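Local structure of peroxinectin A (Dictyostelium discoideum, 6ERC) at residues N196-Y207 with S330-N338; P310-N318 with P343-N351. The protein is a secreted haem peroxidase that uses hydrogen peroxide to oxidise phenolic donors and small anions such as iodide and thiocyanate. All coordinates share one frame; numbering follows the deposited sequence.

How the interactions relate
Following the chain from the N terminus, 196-207 comes first, in the loop before helix 218-241. Strand 311-315 follows, then 330-338, then helix 342-350. Interaction 1 closes a long, largely helical loop of 122 residues. Interaction 2 closes a short one of 24 residues that holds strand 321-326. The two closures cross, because 330-338 lies between the partners of interaction 2. Their centres are about 19 Å apart, but they touch. Tyr314 OH lies 3.2 Å from Ala336 O, a probable hydrogen bond, and Leu337 packs on Leu344. Together they tie the haem-side loops to the hairpin of strands 311-315 and 321-326 and to helix 342-350.

Interaction 1 (N196-Y207 with S330-N338)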
loop_
_atom_site.group_PDB
_atom_site.type_symbol
_atom_site.label_atom_id
_atom_site.label_comp_id
_atom_site.label_asym_id
_atom_site.label_seq_id
_atom_site.Cartn_x
_atom_site.Cartn_y
_atom_site.Cartn_z
ATOM N N ASN A 196 0.632 -16.294 -1.244
ATOM C CA ASN A 196 -0.008 -16.905 -2.405
ATOM C C ASN A 196 -1.522 -16.856 -2.218
ATOM O O ASN A 196 -2.219 -17.868 -2.299
ATOM C CB ASN A 196 0.482 -18.340 -2.606
ATOM C CG ASN A 196 0.529 -18.754 -4.073
ATOM O OD1 ASN A 196 1.365 -19.571 -4.466
ATOM N ND2 ASN A 196 -0.354 -18.186 -4.889
ATOM N N ASP A 197 -2.043 -15.651 -1.967
ATOM C CA ASP A 197 -3.447 -15.494 -1.598
ATOM C C ASP A 197 -4.368 -16.111 -2.647
ATOM O O ASP A 197 -5.201 -16.970 -2.336
ATOM C CB ASP A 197 -3.763 -14.009 -1.397
ATOM C CG ASP A 197 -2.933 -13.381 -0.293
ATOM O OD1 ASP A 197 -2.695 -14.062 0.728
ATOM O OD2 ASP A 197 -2.512 -12.213 -0.445
ATOM N N ALA A 198 -4.230 -15.682 -3.905
ATOM C CA ALA A 198 -5.066 -16.227 -4.968
ATOM C C ALA A 198 -4.792 -17.706 -5.211
ATOM O O ALA A 198 -5.665 -18.410 -5.730
ATOM C CB ALA A 198 -4.859 -15.431 -6.258
ATOM N N ASN A 199 -3.603 -18.190 -4.851
ATOM C CA ASN A 199 -3.278 -19.615 -4.938
ATOM C C ASN A 199 -3.558 -20.162 -6.336
ATOM O O ASN A 199 -4.088 -21.264 -6.503
ATOM C CB ASN A 199 -4.044 -20.411 -3.881
ATOM C CG ASN A 199 -3.407 -21.758 -3.589
ATOM O OD1 ASN A 199 -2.610 -22.271 -4.380
ATOM N ND2 ASN A 199 -3.759 -22.342 -2.447
ATOM N N LEU A 200 -3.204 -19.376 -7.356
ATOM C CA LEU A 200 -3.306 -19.859 -8.730
ATOM C C LEU A 200 -2.119 -20.741 -9.094
ATOM O O LEU A 200 -2.293 -21.793 -9.721
ATOM C CB LEU A 200 -3.405 -18.683 -9.706
ATOM C CG LEU A 200 -4.813 -18.251 -10.135
ATOM C CD1 LEU A 200 -5.529 -17.536 -9.007
ATOM C CD2 LEU A 200 -4.748 -17.362 -11.372
ATOM N N PHE A 201 -0.917 -20.337 -8.704
ATOM C CA PHE A 201 0.309 -21.041 -9.034
ATOM C C PHE A 201 0.962 -21.575 -7.764
ATOM O O PHE A 201 0.733 -21.049 -6.668
ATOM C CB PHE A 201 1.286 -20.109 -9.770
ATOM C CG PHE A 201 0.719 -19.510 -11.031
ATOM C CD1 PHE A 201 -0.147 -18.426 -10.974
ATOM C CD2 PHE A 201 1.056 -20.029 -12.274
ATOM C CE1 PHE A 201 -0.672 -17.874 -12.131
ATOM C CE2 PHE A 201 0.537 -19.483 -13.436
ATOM C CZ PHE A 201 -0.327 -18.406 -13.365
ATOM N N PRO A 202 1.779 -22.623 -7.871
ATOM C CA PRO A 202 2.476 -23.126 -6.684
ATOM C C PRO A 202 3.529 -22.140 -6.208
ATOM O O PRO A 202 4.146 -21.422 -7.000
ATOM C CB PRO A 202 3.110 -24.432 -7.173
ATOM C CG PRO A 202 3.331 -24.204 -8.629
ATOM C CD PRO A 202 2.157 -23.370 -9.084
ATOM N N ILE A 203 3.739 -22.122 -4.888
ATOM C CA ILE A 203 4.568 -21.082 -4.280
ATOM C C ILE A 203 5.993 -21.125 -4.821
ATOM O O ILE A 203 6.660 -20.084 -4.902
ATOM C CB ILE A 203 4.533 -21.208 -2.742
ATOM C CG1 ILE A 203 3.109 -20.951 -2.234
ATOM C CG2 ILE A 203 5.510 -20.222 -2.090
ATOM C CD1 ILE A 203 2.903 -21.226 -0.755
ATOM N N ASP A 204 6.485 -22.304 -5.211
ATOM C CA ASP A 204 7.851 -22.385 -5.722
ATOM C C ASP A 204 8.029 -21.653 -7.047
ATOM O O ASP A 204 9.169 -21.501 -7.498
ATOM C CB ASP A 204 8.294 -23.843 -5.884
ATOM C CG ASP A 204 7.372 -24.641 -6.782
ATOM O OD1 ASP A 204 6.163 -24.699 -6.481
ATOM O OD2 ASP A 204 7.856 -25.208 -7.786
ATOM N N GLN A 205 6.946 -21.202 -7.680
ATOM C CA GLN A 205 7.041 -20.390 -8.885
ATOM C C GLN A 205 6.954 -18.895 -8.604
ATOM O O GLN A 205 7.171 -18.098 -9.522
ATOM C CB GLN A 205 5.943 -20.784 -9.881
ATOM C CG GLN A 205 6.116 -22.179 -10.476
ATOM C CD GLN A 205 4.924 -22.625 -11.316
ATOM O OE1 GLN A 205 4.610 -23.817 -11.377
ATOM N NE2 GLN A 205 4.258 -21.673 -11.970
ATOM N N LEU A 206 6.649 -18.497 -7.371
ATOM C CA LEU A 206 6.602 -17.086 -7.018
ATOM C C LEU A 206 8.004 -16.546 -6.770
ATOM O O LEU A 206 8.919 -17.276 -6.374
ATOM C CB LEU A 206 5.748 -16.866 -5.767
ATOM C CG LEU A 206 4.293 -17.336 -5.814
ATOM C CD1 LEU A 206 3.617 -17.030 -4.485
ATOM C CD2 LEU A 206 3.531 -16.691 -6.965
ATOM N N TYR A 207 8.165 -15.247 -7.000
ATOM C CA TYR A 207 9.440 -14.591 -6.757
ATOM C C TYR A 207 9.595 -14.273 -5.276
ATOM O O TYR A 207 8.631 -13.905 -4.601
ATOM C CB TYR A 207 9.548 -13.315 -7.592
ATOM C CG TYR A 207 9.604 -13.583 -9.081
ATOM C CD1 TYR A 207 10.797 -13.945 -9.696
ATOM C CD2 TYR A 207 8.463 -13.481 -9.870
ATOM C CE1 TYR A 207 10.854 -14.194 -11.052
ATOM C CE2 TYR A 207 8.511 -13.729 -11.230
ATOM C CZ TYR A 207 9.711 -14.085 -11.815
ATOM O OH TYR A 207 9.767 -14.333 -13.166
ATOM N N SER A 330 -4.014 -11.450 -13.319
ATOM C CA SER A 330 -2.646 -11.126 -12.933
ATOM C C SER A 330 -2.382 -11.300 -11.443
ATOM O O SER A 330 -1.258 -11.047 -11.000
ATOM C CB SER A 330 -2.315 -9.687 -13.340
ATOM O OG SER A 330 -2.994 -8.756 -12.515
ATOM N N TYR A 331 -3.376 -11.719 -10.661
ATOM C CA TYR A 331 -3.189 -11.890 -9.222
ATOM C C TYR A 331 -2.220 -13.037 -8.967
ATOM O O TYR A 331 -2.520 -14.197 -9.275
ATOM C CB TYR A 331 -4.528 -12.154 -8.538
ATOM C CG TYR A 331 -5.505 -11.001 -8.594
ATOM C CD1 TYR A 331 -5.067 -9.681 -8.533
ATOM C CD2 TYR A 331 -6.873 -11.235 -8.705
ATOM C CE1 TYR A 331 -5.965 -8.627 -8.581
ATOM C CE2 TYR A 331 -7.777 -10.191 -8.755
ATOM C CZ TYR A 331 -7.319 -8.889 -8.691
ATOM O OH TYR A 331 -8.218 -7.846 -8.742
ATOM N N PHE A 332 -1.058 -12.716 -8.401
ATOM C CA PHE A 332 -0.047 -13.717 -8.057
ATOM C C PHE A 332 0.274 -14.602 -9.260
ATOM O O PHE A 332 0.214 -15.831 -9.197
ATOM C CB PHE A 332 -0.502 -14.552 -6.860
ATOM C CG PHE A 332 -0.723 -13.741 -5.616
ATOM C CD1 PHE A 332 0.270 -13.634 -4.658
ATOM C CD2 PHE A 332 -1.918 -13.073 -5.412
ATOM C CE1 PHE A 332 0.071 -12.883 -3.515
ATOM C CE2 PHE A 332 -2.120 -12.320 -4.273
ATOM C CZ PHE A 332 -1.124 -12.225 -3.323
ATOM N N ASN A 333 0.626 -13.955 -10.369
ATOM C CA ASN A 333 0.930 -14.644 -11.623
ATOM C C ASN A 333 2.341 -14.288 -12.068
ATOM O O ASN A 333 2.560 -13.195 -12.622
ATOM C CB ASN A 333 -0.081 -14.269 -12.704
ATOM C CG ASN A 333 0.215 -14.936 -14.031
ATOM O OD1 ASN A 333 0.957 -15.917 -14.095
ATOM N ND2 ASN A 333 -0.363 -14.404 -15.103
ATOM N N PRO A 334 3.330 -15.161 -11.852
ATOM C CA PRO A 334 4.689 -14.856 -12.328
ATOM C C PRO A 334 4.820 -14.843 -13.842
ATOM O O PRO A 334 5.727 -14.176 -14.356
ATOM C CB PRO A 334 5.541 -15.977 -11.709
ATOM C CG PRO A 334 4.714 -16.531 -10.590
ATOM C CD PRO A 334 3.296 -16.384 -11.032
ATOM N N HIS A 335 3.955 -15.553 -14.572
ATOM C CA HIS A 335 4.072 -15.595 -16.027
ATOM C C HIS A 335 4.013 -14.210 -16.654
ATOM O O HIS A 335 4.455 -14.040 -17.797
ATOM C CB HIS A 335 2.970 -16.472 -16.621
ATOM C CG HIS A 335 3.223 -17.937 -16.459
ATOM N ND1 HIS A 335 3.341 -18.794 -17.533
ATOM C CD2 HIS A 335 3.396 -18.695 -15.351
ATOM C CE1 HIS A 335 3.567 -20.019 -17.092
ATOM N NE2 HIS A 335 3.606 -19.986 -15.772
ATOM N N ALA A 336 3.481 -13.218 -15.938
ATOM C CA ALA A 336 3.419 -11.864 -16.472
ATOM C C ALA A 336 4.801 -11.288 -16.755
ATOM O O ALA A 336 4.910 -10.336 -17.535
ATOM C CB ALA A 336 2.668 -10.956 -15.502
ATOM N N LEU A 337 5.853 -11.832 -16.141
ATOM C CA LEU A 337 7.217 -11.376 -16.375
ATOM C C LEU A 337 7.994 -12.294 -17.313
ATOM O O LEU A 337 9.214 -12.150 -17.429
ATOM C CB LEU A 337 7.966 -11.247 -15.045
ATOM C CG LEU A 337 7.383 -10.296 -13.995
ATOM C CD1 LEU A 337 8.282 -10.241 -12.767
ATOM C CD2 LEU A 337 7.181 -8.902 -14.568
ATOM N N ASN A 338 7.321 -13.229 -17.989
ATOM C CA ASN A 338 8.025 -14.128 -18.899
ATOM C C ASN A 338 8.724 -13.364 -20.015
ATOM O O ASN A 338 9.748 -13.822 -20.531
ATOM C CB ASN A 338 7.056 -15.152 -19.495
ATOM C CG ASN A 338 6.663 -16.236 -18.505
ATOM O OD1 ASN A 338 7.411 -16.545 -17.573
ATOM N ND2 ASN A 338 5.485 -16.826 -18.706
#
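Phe332 presents one face of its ring to the backbone of 196-207. Asp197 N stands 3.7 Å above the plane, over the ring centre. The side chain of Asp197 comes down beside the far end of the ring, with OD2 3.2 Å from Phe332 CZ. Its carboxylate is steeply turned against the ring. Ala198 CB meets Phe332 CD2 at 3.9 Å and also touches Tyr331 CB. A chi1 of -61° puts Phe332 CG beside its own backbone N and carries the ring to Asp197 N and Ala198. The Tyr331 ring leads away from the contact and reaches the haem pocket, where it packs edge-to-face with Phe367.

Pro334 forms the second centre. Its CD lies over one face of the Phe201 ring, a CH-pi contact 4.2 Å from the centroid and 19° off the ring normal. Pro334 CG meets Leu206 CD2 at 3.8 Å. The same CG lies 3.1 Å from Gln205 O. Pro334 CB touches Tyr207 CE2, which also meets Leu337 CD1. His335 approaches the Phe201 ring with planes 29° apart, but the rings are slid apart and barely overlap; His335 CD2 is 3.5 Å from Phe201 CE2.

The two loops therefore meet through rings, methyl groups and a proline. The contact is mainly apolar, with backbone and carboxylate atoms laid against rings. Because Tyr331 touches the haem and Asp197 lies near Arg213, the predicted transition-state stabiliser, this packing joins two loops that border the haem, probably on its distal side.

Interaction 2 (P310-N318 with P343-N351); sequences PFMEYYSEN and PLIRGLIIN. With NAG (2-acetamido-2-deoxy-beta-D-glucopyranose), chain E.
With chi1 at -78°, Tyr315 swings its ring to helix 343-350, an edge toward Gly347 CA and CE2 against Ile350 CG2. Arg346 has CG anti to its carbonyl carbon and an extended chain, which sends its guanidinium along the backbone of 315-317. The CB atoms of Tyr315 and Arg346 meet at 3.6 Å. Arg346 NH1 makes a weak hydrogen bond of 3.0 Å to Tyr315 O, which lies at the edge of the guanidinium. Ser316 O and Glu317 CA lie over one face. Arg346 NE and NH2 bond to Ile501 O and Asn500 O. With an alanine at Arg346, the carbonyls of Tyr315, Asn500 and Ile501 would probably lose this donor, and the tie from the strand to residues 500-501 with it. Just beyond, Asn318 carries an N-linked glycan.

Tyr315 N bonds to Pro343 O at 3.2 Å, nearly straight at 161°. Tyr314 lies side by side with Leu344, whose CD2 sits over one face of the ring, 3.3 Å from Tyr314 CZ. Gly347, with no CB, lets Glu313 O come within 3.6 Å of its CA. Further along, a water bridges Glu313 OE2 and Asn351 OD1, while OE2 also forms a salt bridge to Arg321.

The strand thus crosses helix 343-350 at 121°. The bonds from Tyr315 N and Arg346 NH1 join the two, over an apolar base of Tyr314 on Leu344.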
loop_
_atom_site.group_PDB
_atom_site.type_symbol
_atom_site.label_atom_id
_atom_site.label_comp_id
_atom_site.label_asym_id
_atom_site.label_seq_id
_atom_site.Cartn_x
_atom_site.Cartn_y
_atom_site.Cartn_z
ATOM N N PRO A 310 -8.877 -1.663 -14.878
ATOM C CA PRO A 310 -9.152 -3.095 -15.071
ATOM C C PRO A 310 -8.110 -3.834 -15.892
ATOM O O PRO A 310 -8.036 -5.065 -15.784
ATOM C CB PRO A 310 -10.507 -3.093 -15.786
ATOM C CG PRO A 310 -10.527 -1.815 -16.541
ATOM C CD PRO A 310 -9.737 -0.817 -15.725
ATOM N N PHE A 311 -7.312 -3.146 -16.704
ATOM C CA PHE A 311 -6.397 -3.812 -17.618
ATOM C C PHE A 311 -4.963 -3.359 -17.386
ATOM O O PHE A 311 -4.697 -2.205 -17.037
ATOM C CB PHE A 311 -6.786 -3.555 -19.075
ATOM C CG PHE A 311 -8.033 -4.264 -19.494
ATOM C CD1 PHE A 311 -8.001 -5.610 -19.819
ATOM C CD2 PHE A 311 -9.240 -3.590 -19.559
ATOM C CE1 PHE A 311 -9.149 -6.268 -20.206
ATOM C CE2 PHE A 311 -10.392 -4.243 -19.947
ATOM C CZ PHE A 311 -10.348 -5.583 -20.270
ATOM N N MET A 312 -4.045 -4.297 -17.589
ATOM C CA MET A 312 -2.611 -4.063 -17.471
ATOM C C MET A 312 -2.026 -4.092 -18.880
ATOM O O MET A 312 -2.030 -5.139 -19.536
ATOM C CB MET A 312 -1.985 -5.125 -16.571
ATOM C CG MET A 312 -0.642 -4.763 -15.999
ATOM S SD MET A 312 -0.388 -5.624 -14.436
ATOM C CE MET A 312 -1.380 -4.619 -13.350
ATOM N N GLU A 313 -1.541 -2.942 -19.346
ATOM C CA GLU A 313 -1.100 -2.799 -20.728
ATOM C C GLU A 313 0.317 -3.332 -20.929
ATOM O O GLU A 313 1.169 -3.257 -20.039
ATOM C CB GLU A 313 -1.155 -1.331 -21.155
ATOM C CG GLU A 313 -2.562 -0.756 -21.282
ATOM C CD GLU A 313 -3.330 -1.332 -22.462
ATOM O OE1 GLU A 313 -2.684 -1.810 -23.420
ATOM O OE2 GLU A 313 -4.580 -1.309 -22.433
ATOM N N TYR A 314 0.557 -3.872 -22.125
ATOM C CA TYR A 314 1.868 -4.352 -22.549
ATOM C C TYR A 314 2.238 -3.675 -23.859
ATOM O O TYR A 314 1.427 -3.634 -24.789
ATOM C CB TYR A 314 1.883 -5.871 -22.751
ATOM C CG TYR A 314 1.937 -6.680 -21.480
ATOM C CD1 TYR A 314 0.817 -6.813 -20.670
ATOM C CD2 TYR A 314 3.101 -7.332 -21.102
ATOM C CE1 TYR A 314 0.859 -7.562 -19.508
ATOM C CE2 TYR A 314 3.156 -8.084 -19.944
ATOM C CZ TYR A 314 2.033 -8.197 -19.151
ATOM O OH TYR A 314 2.079 -8.943 -17.994
ATOM N N TYR A 315 3.464 -3.164 -23.935
ATOM C CA TYR A 315 3.975 -2.550 -25.151
ATOM C C TYR A 315 5.340 -3.136 -25.480
ATOM O O TYR A 315 6.113 -3.490 -24.588
ATOM C CB TYR A 315 4.072 -1.025 -25.010
ATOM C CG TYR A 315 2.744 -0.319 -25.152
ATOM C CD1 TYR A 315 2.308 0.133 -26.391
ATOM C CD2 TYR A 315 1.926 -0.108 -24.052
ATOM C CE1 TYR A 315 1.098 0.777 -26.530
ATOM C CE2 TYR A 315 0.709 0.536 -24.180
ATOM C CZ TYR A 315 0.300 0.977 -25.424
ATOM O OH TYR A 315 -0.909 1.618 -25.568
ATOM N N SER A 316 5.628 -3.243 -26.773
ATOM C CA SER A 316 6.899 -3.789 -27.218
ATOM C C SER A 316 7.901 -2.664 -27.487
ATOM O O SER A 316 7.597 -1.476 -27.353
ATOM C CB SER A 316 6.699 -4.658 -28.457
ATOM O OG SER A 316 6.295 -3.882 -29.566
ATOM N N GLU A 317 9.120 -3.048 -27.873
ATOM C CA GLU A 317 10.184 -2.068 -28.061
ATOM C C GLU A 317 9.801 -1.012 -29.094
ATOM O O GLU A 317 10.062 0.180 -28.895
ATOM C CB GLU A 317 11.477 -2.773 -28.473
ATOM C CG GLU A 317 12.722 -1.904 -28.371
ATOM C CD GLU A 317 13.960 -2.597 -28.898
ATOM O OE1 GLU A 317 13.876 -3.799 -29.227
ATOM O OE2 GLU A 317 15.014 -1.936 -28.987
ATOM N N ASN A 318 9.175 -1.423 -30.199
ATOM C CA ASN A 318 8.834 -0.494 -31.268
ATOM C C ASN A 318 7.495 0.207 -31.040
ATOM O O ASN A 318 6.911 0.733 -31.994
ATOM C CB ASN A 318 8.839 -1.210 -32.626
ATOM C CG ASN A 318 7.871 -2.380 -32.690
ATOM O OD1 ASN A 318 6.861 -2.415 -31.989
ATOM N ND2 ASN A 318 8.189 -3.357 -33.540
ATOM N N PRO A 343 7.995 -4.557 -21.079
ATOM C CA PRO A 343 6.647 -4.368 -21.644
ATOM C C PRO A 343 5.633 -3.858 -20.633
ATOM O O PRO A 343 4.746 -3.075 -20.993
ATOM C CB PRO A 343 6.286 -5.770 -22.159
ATOM C CG PRO A 343 7.589 -6.469 -22.326
ATOM C CD PRO A 343 8.476 -5.938 -21.251
ATOM N N LEU A 344 5.733 -4.289 -19.375
ATOM C CA LEU A 344 4.859 -3.754 -18.337
ATOM C C LEU A 344 5.149 -2.282 -18.087
ATOM O O LEU A 344 4.233 -1.450 -18.095
ATOM C CB LEU A 344 5.026 -4.554 -17.046
ATOM C CG LEU A 344 4.393 -5.945 -17.038
ATOM C CD1 LEU A 344 4.956 -6.764 -15.892
ATOM C CD2 LEU A 344 2.877 -5.841 -16.929
ATOM N N ILE A 345 6.420 -1.942 -17.858
ATOM C CA ILE A 345 6.780 -0.559 -17.553
ATOM C C ILE A 345 6.216 0.377 -18.610
ATOM O O ILE A 345 5.663 1.436 -18.294
ATOM C CB ILE A 345 8.310 -0.411 -17.436
ATOM C CG1 ILE A 345 8.878 -1.331 -16.346
ATOM C CG2 ILE A 345 8.684 1.044 -17.159
ATOM C CD1 ILE A 345 8.407 -1.020 -14.943
ATOM N N ARG A 346 6.349 0.007 -19.885
ATOM C CA ARG A 346 5.840 0.865 -20.948
ATOM C C ARG A 346 4.345 1.098 -20.788
ATOM O O ARG A 346 3.864 2.225 -20.945
ATOM C CB ARG A 346 6.143 0.253 -22.316
ATOM C CG ARG A 346 7.616 0.239 -22.692
ATOM C CD ARG A 346 7.814 -0.157 -24.150
ATOM N NE ARG A 346 9.207 -0.487 -24.454
ATOM C CZ ARG A 346 9.729 -1.710 -24.395
ATOM N NH1 ARG A 346 8.985 -2.750 -24.045
ATOM N NH2 ARG A 346 11.006 -1.898 -24.690
ATOM N N GLY A 347 3.592 0.044 -20.468
ATOM C CA GLY A 347 2.162 0.204 -20.274
ATOM C C GLY A 347 1.825 1.027 -19.044
ATOM O O GLY A 347 0.912 1.856 -19.073
ATOM N N LEU A 348 2.560 0.817 -17.951
ATOM C CA LEU A 348 2.236 1.490 -16.697
ATOM C C LEU A 348 2.371 3.004 -16.819
ATOM O O LEU A 348 1.587 3.753 -16.223
ATOM C CB LEU A 348 3.132 0.969 -15.575
ATOM C CG LEU A 348 2.955 -0.490 -15.158
ATOM C CD1 LEU A 348 4.011 -0.857 -14.128
ATOM C CD2 LEU A 348 1.561 -0.746 -14.606
ATOM N N ILE A 349 3.367 3.476 -17.574
ATOM C CA ILE A 349 3.632 4.910 -17.645
ATOM C C ILE A 349 2.798 5.619 -18.705
ATOM O O ILE A 349 2.693 6.853 -18.670
ATOM C CB ILE A 349 5.125 5.193 -17.904
ATOM C CG1 ILE A 349 5.552 4.696 -19.293
ATOM C CG2 ILE A 349 5.978 4.553 -16.815
ATOM C CD1 ILE A 349 6.954 5.124 -19.697
ATOM N N ILE A 350 2.203 4.884 -19.644
ATOM C CA ILE A 350 1.443 5.498 -20.728
ATOM C C ILE A 350 -0.052 5.410 -20.438
ATOM O O ILE A 350 -0.821 6.295 -20.828
ATOM C CB ILE A 350 1.785 4.840 -22.082
ATOM C CG1 ILE A 350 1.327 5.725 -23.244
ATOM C CG2 ILE A 350 1.153 3.452 -22.208
ATOM C CD1 ILE A 350 2.199 6.942 -23.472
ATOM N N ASN A 351 -0.472 4.351 -19.751
ATOM C CA ASN A 351 -1.892 4.067 -19.581
ATOM C C ASN A 351 -2.468 4.860 -18.411
ATOM O O ASN A 351 -1.906 4.862 -17.311
ATOM C CB ASN A 351 -2.102 2.569 -19.362
ATOM C CG ASN A 351 -3.565 2.178 -19.369
ATOM O OD1 ASN A 351 -4.395 2.837 -19.996
ATOM N ND2 ASN A 351 -3.890 1.099 -18.669
HETATM C C1 NAG E . 8.014 -4.412 -33.841
HETATM C C2 NAG E . 7.551 -5.550 -32.905
HETATM C C3 NAG E . 6.526 -6.450 -33.605
HETATM C C4 NAG E . 5.406 -5.633 -34.232
HETATM C C5 NAG E . 6.002 -4.582 -35.153
HETATM C C6 NAG E . 4.961 -3.707 -35.812
HETATM C C7 NAG E . 9.571 -5.988 -31.532
HETATM C C8 NAG E . 9.378 -4.638 -30.911
HETATM N N2 NAG E . 8.682 -6.353 -32.464
HETATM O O3 NAG E . 5.982 -7.362 -32.659
HETATM O O4 NAG E . 4.556 -6.485 -34.990
HETATM O O5 NAG E . 6.861 -3.726 -34.389
HETATM O O6 NAG E . 3.642 -4.136 -35.502
HETATM O O7 NAG E . 10.503 -6.719 -31.208
HETATM O O HOH W 1 -6.296 0.987 -21.016
#